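Local atomic coordinates of short chain dehydrogenase (Salmonella typhi, PDB entry 3G1T), a protein that probably catalyses an NAD(P)-dependent oxidation or reduction, as expected of a short-chain dehydrogenase. Residues A[17-22]-A[32-37]. Sequence-based numbering, arbitrary orientation.
Sequences ILVTGA and LTYARY
The ring of Tyr-34 swings out beside its own backbone N, with CG opposite the carbonyl carbon (chi1 -64°), and meets the methyl groups of Ile-17 and Val-19. In Ile-17, chi1 of -52° puts CG1 beside the backbone N and leaves CG2 anti to it; CG2 does the touching. In Val-19 it is again CG2, here the branch lying beside the backbone N. The CB atoms of Ile-17 and Val-19 point toward the helix, and that of Leu-18 between them points away.

Both methyls converge on the CD2 and CE2 atoms of Tyr-34. Val-19 CG2 lies at the ring edge, near its plane, 3.8 Å from Tyr-34 CD2. Ile-17 CG2 comes in obliquely, 3.9 Å from Tyr-34 CD2. Ile-17 CG2 and Val-19 CG2 each also lie 4.0 Å from Tyr-34 CE2. The side chains of Ile-17 and Tyr-34 cross at about a right angle. No hydrogen bond links the two segments, and the closest CA atoms, those of Ile-17 and Tyr-34, are 8.0 Å apart.

The contact packs helix 25-36 against strand 16-19, the first strand of the parallel Rossmann sheet. They belong to the beta-alpha-beta unit that continues into strand 40-45. Ile-17 and Val-19 also bond through their backbones to that neighbouring strand, and Val-41 from it touches Tyr-34 as well. Beyond the ring, Tyr-34 OH is hydrogen-bonded to Tyr-227 O of helix 224-231, and Met-231 of the same helix touches the Tyr-34 side chain.

Tyr-34 is thus two-natured. Its ring carbons give the sheet a purely apolar, buried contact without directional bonds, while the hydroxyl of this buried residue is hydrogen-bonded to a backbone carbonyl of another helix, which probably restrains the position of the ring beside the methyls.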
ATOM      1  N   ILE A  17      -7.643   1.922 -26.179  1.00 15.55           N
ATOM      2  CA  ILE A  17      -7.647   2.035 -24.716  1.00 15.98           C
ATOM      3  C   ILE A  17      -8.103   0.732 -24.136  1.00 18.36           C
ATOM      4  O   ILE A  17      -9.162   0.232 -24.512  1.00 16.39           O
ATOM      5  CB  ILE A  17      -8.596   3.123 -24.277  1.00 15.23           C
ATOM      6  CG1 ILE A  17      -8.249   4.421 -25.068  1.00 16.80           C
ATOM      7  CG2 ILE A  17      -8.671   3.281 -22.702  1.00 18.00           C
ATOM      8  CD1 ILE A  17      -9.160   5.549 -24.638  1.00 18.23           C
ATOM      9  N   LEU A  18      -7.264   0.219 -23.245  1.00 19.47           N
ATOM     10  CA  LEU A  18      -7.525  -1.003 -22.532  1.00 17.97           C
ATOM     11  C   LEU A  18      -8.336  -0.669 -21.232  1.00 17.55           C
ATOM     12  O   LEU A  18      -7.958   0.225 -20.427  1.00 17.19           O
ATOM     13  CB  LEU A  18      -6.198  -1.709 -22.167  1.00 16.53           C
ATOM     14  CG  LEU A  18      -6.486  -2.931 -21.257  1.00 18.13           C
ATOM     15  CD1 LEU A  18      -7.295  -4.132 -21.922  1.00 18.19           C
ATOM     16  CD2 LEU A  18      -5.376  -3.475 -20.441  1.00 20.11           C
ATOM     17  N   VAL A  19      -9.462  -1.371 -20.997  1.00 16.35           N
ATOM     18  CA  VAL A  19     -10.301  -1.051 -19.810  1.00 17.10           C
ATOM     19  C   VAL A  19     -10.467  -2.307 -18.987  1.00 17.27           C
ATOM     20  O   VAL A  19     -11.005  -3.292 -19.507  1.00 16.29           O
ATOM     21  CB  VAL A  19     -11.734  -0.528 -20.264  1.00 15.68           C
ATOM     22  CG1 VAL A  19     -12.663  -0.394 -19.080  1.00 22.37           C
ATOM     23  CG2 VAL A  19     -11.644   0.812 -21.041  1.00 22.86           C
ATOM     24  N   THR A  20      -9.937  -2.327 -17.751  1.00 16.93           N
ATOM     25  CA  THR A  20     -10.038  -3.522 -16.907  1.00 16.99           C
ATOM     26  C   THR A  20     -11.347  -3.450 -16.075  1.00 18.93           C
ATOM     27  O   THR A  20     -11.982  -2.415 -15.997  1.00 19.15           O
ATOM     28  CB  THR A  20      -8.817  -3.801 -15.986  1.00 18.52           C
ATOM     29  OG1 THR A  20      -8.797  -2.897 -14.872  1.00 20.16           O
ATOM     30  CG2 THR A  20      -7.465  -3.795 -16.774  1.00 21.13           C
ATOM     31  N   GLY A  21     -11.751  -4.577 -15.512  1.00 18.84           N
ATOM     32  CA  GLY A  21     -13.050  -4.603 -14.775  1.00 20.38           C
ATOM     33  C   GLY A  21     -14.204  -4.246 -15.718  1.00 21.23           C
ATOM     34  O   GLY A  21     -15.154  -3.587 -15.312  1.00 21.09           O
ATOM     35  N   ALA A  22     -14.102  -4.630 -17.000  1.00 19.50           N
ATOM     36  CA  ALA A  22     -15.042  -4.088 -17.996  1.00 19.09           C
ATOM     37  C   ALA A  22     -16.414  -4.759 -18.043  1.00 20.82           C
ATOM     38  O   ALA A  22     -17.243  -4.345 -18.850  1.00 19.96           O
ATOM     39  CB  ALA A  22     -14.445  -4.080 -19.410  1.00 17.13           C
ATOM     40  N   LEU A  32     -18.088   1.392 -22.854  1.00 16.46           N
ATOM     41  CA  LEU A  32     -19.140   1.981 -23.691  1.00 18.04           C
ATOM     42  C   LEU A  32     -18.928   3.426 -24.068  1.00 17.33           C
ATOM     43  O   LEU A  32     -19.072   3.775 -25.255  1.00 16.88           O
ATOM     44  CB  LEU A  32     -20.475   1.920 -22.942  1.00 20.03           C
ATOM     45  CG  LEU A  32     -21.046   0.499 -22.885  1.00 24.47           C
ATOM     46  CD1 LEU A  32     -22.286   0.640 -21.956  1.00 20.93           C
ATOM     47  CD2 LEU A  32     -21.477  -0.060 -24.240  1.00 23.39           C
ATOM     48  N   THR A  33     -18.641   4.274 -23.058  1.00 16.87           N
ATOM     49  CA  THR A  33     -18.459   5.711 -23.229  1.00 16.74           C
ATOM     50  C   THR A  33     -17.208   5.984 -24.085  1.00 17.48           C
ATOM     51  O   THR A  33     -17.240   6.785 -25.029  1.00 18.80           O
ATOM     52  CB  THR A  33     -18.254   6.453 -21.871  1.00 19.77           C
ATOM     53  OG1 THR A  33     -19.293   6.153 -20.946  1.00 22.04           O
ATOM     54  CG2 THR A  33     -18.298   7.936 -22.078  1.00 21.40           C
ATOM     55  N   TYR A  34     -16.117   5.327 -23.764  1.00 15.49           N
ATOM     56  CA  TYR A  34     -14.896   5.502 -24.648  1.00 14.79           C
ATOM     57  C   TYR A  34     -15.142   5.123 -26.114  1.00 16.44           C
ATOM     58  O   TYR A  34     -14.752   5.882 -27.008  1.00 18.63           O
ATOM     59  CB  TYR A  34     -13.685   4.769 -24.073  1.00 15.31           C
ATOM     60  CG  TYR A  34     -13.174   5.261 -22.755  1.00 15.74           C
ATOM     61  CD1 TYR A  34     -13.439   6.562 -22.307  1.00 15.47           C
ATOM     62  CD2 TYR A  34     -12.378   4.422 -21.977  1.00 15.59           C
ATOM     63  CE1 TYR A  34     -12.939   7.016 -21.062  1.00 17.14           C
ATOM     64  CE2 TYR A  34     -11.848   4.837 -20.750  1.00 17.01           C
ATOM     65  CZ  TYR A  34     -12.098   6.116 -20.306  1.00 16.37           C
ATOM     66  OH  TYR A  34     -11.499   6.515 -19.122  1.00 17.07           O
ATOM     67  N   ALA A  35     -15.831   3.992 -26.357  1.00 17.78           N
ATOM     68  CA  ALA A  35     -16.241   3.595 -27.732  1.00 16.62           C
ATOM     69  C   ALA A  35     -17.150   4.673 -28.375  1.00 16.90           C
ATOM     70  O   ALA A  35     -16.974   5.035 -29.559  1.00 16.51           O
ATOM     71  CB  ALA A  35     -16.868   2.222 -27.704  1.00 18.11           C
ATOM     72  N   ARG A  36     -18.096   5.220 -27.609  1.00 18.00           N
ATOM     73  CA  ARG A  36     -18.960   6.285 -28.124  1.00 19.79           C
ATOM     74  C   ARG A  36     -18.257   7.595 -28.495  1.00 18.36           C
ATOM     75  O   ARG A  36     -18.736   8.326 -29.407  1.00 16.72           O
ATOM     76  CB  ARG A  36     -20.092   6.546 -27.146  1.00 23.38           C
ATOM     77  CG  ARG A  36     -21.135   5.408 -27.086  1.00 27.32           C
ATOM     78  CD  ARG A  36     -22.004   5.494 -25.795  1.00 29.15           C
ATOM     79  NE  ARG A  36     -22.931   4.344 -25.713  1.00 29.10           N
ATOM     80  CZ  ARG A  36     -23.478   3.876 -24.581  1.00 34.15           C
ATOM     81  NH1 ARG A  36     -23.164   4.427 -23.424  1.00 28.77           N
ATOM     82  NH2 ARG A  36     -24.301   2.816 -24.612  1.00 29.17           N
ATOM     83  N   TYR A  37     -17.111   7.869 -27.856  1.00 18.97           N
ATOM     84  CA  TYR A  37     -16.264   9.012 -28.246  1.00 17.83           C
ATOM     85  C   TYR A  37     -15.159   8.588 -29.205  1.00 16.46           C
ATOM     86  O   TYR A  37     -14.165   9.283 -29.276  1.00 15.39           O
ATOM     87  CB  TYR A  37     -15.671   9.758 -27.016  1.00 17.62           C
ATOM     88  CG  TYR A  37     -16.733  10.639 -26.368  1.00 17.33           C
ATOM     89  CD1 TYR A  37     -16.784  11.997 -26.624  1.00 18.22           C
ATOM     90  CD2 TYR A  37     -17.750  10.064 -25.589  1.00 18.75           C
ATOM     91  CE1 TYR A  37     -17.797  12.830 -26.067  1.00 18.16           C
ATOM     92  CE2 TYR A  37     -18.777  10.858 -25.020  1.00 17.96           C
ATOM     93  CZ  TYR A  37     -18.794  12.240 -25.274  1.00 20.26           C
ATOM     94  OH  TYR A  37     -19.793  13.036 -24.703  1.00 19.83           O
TER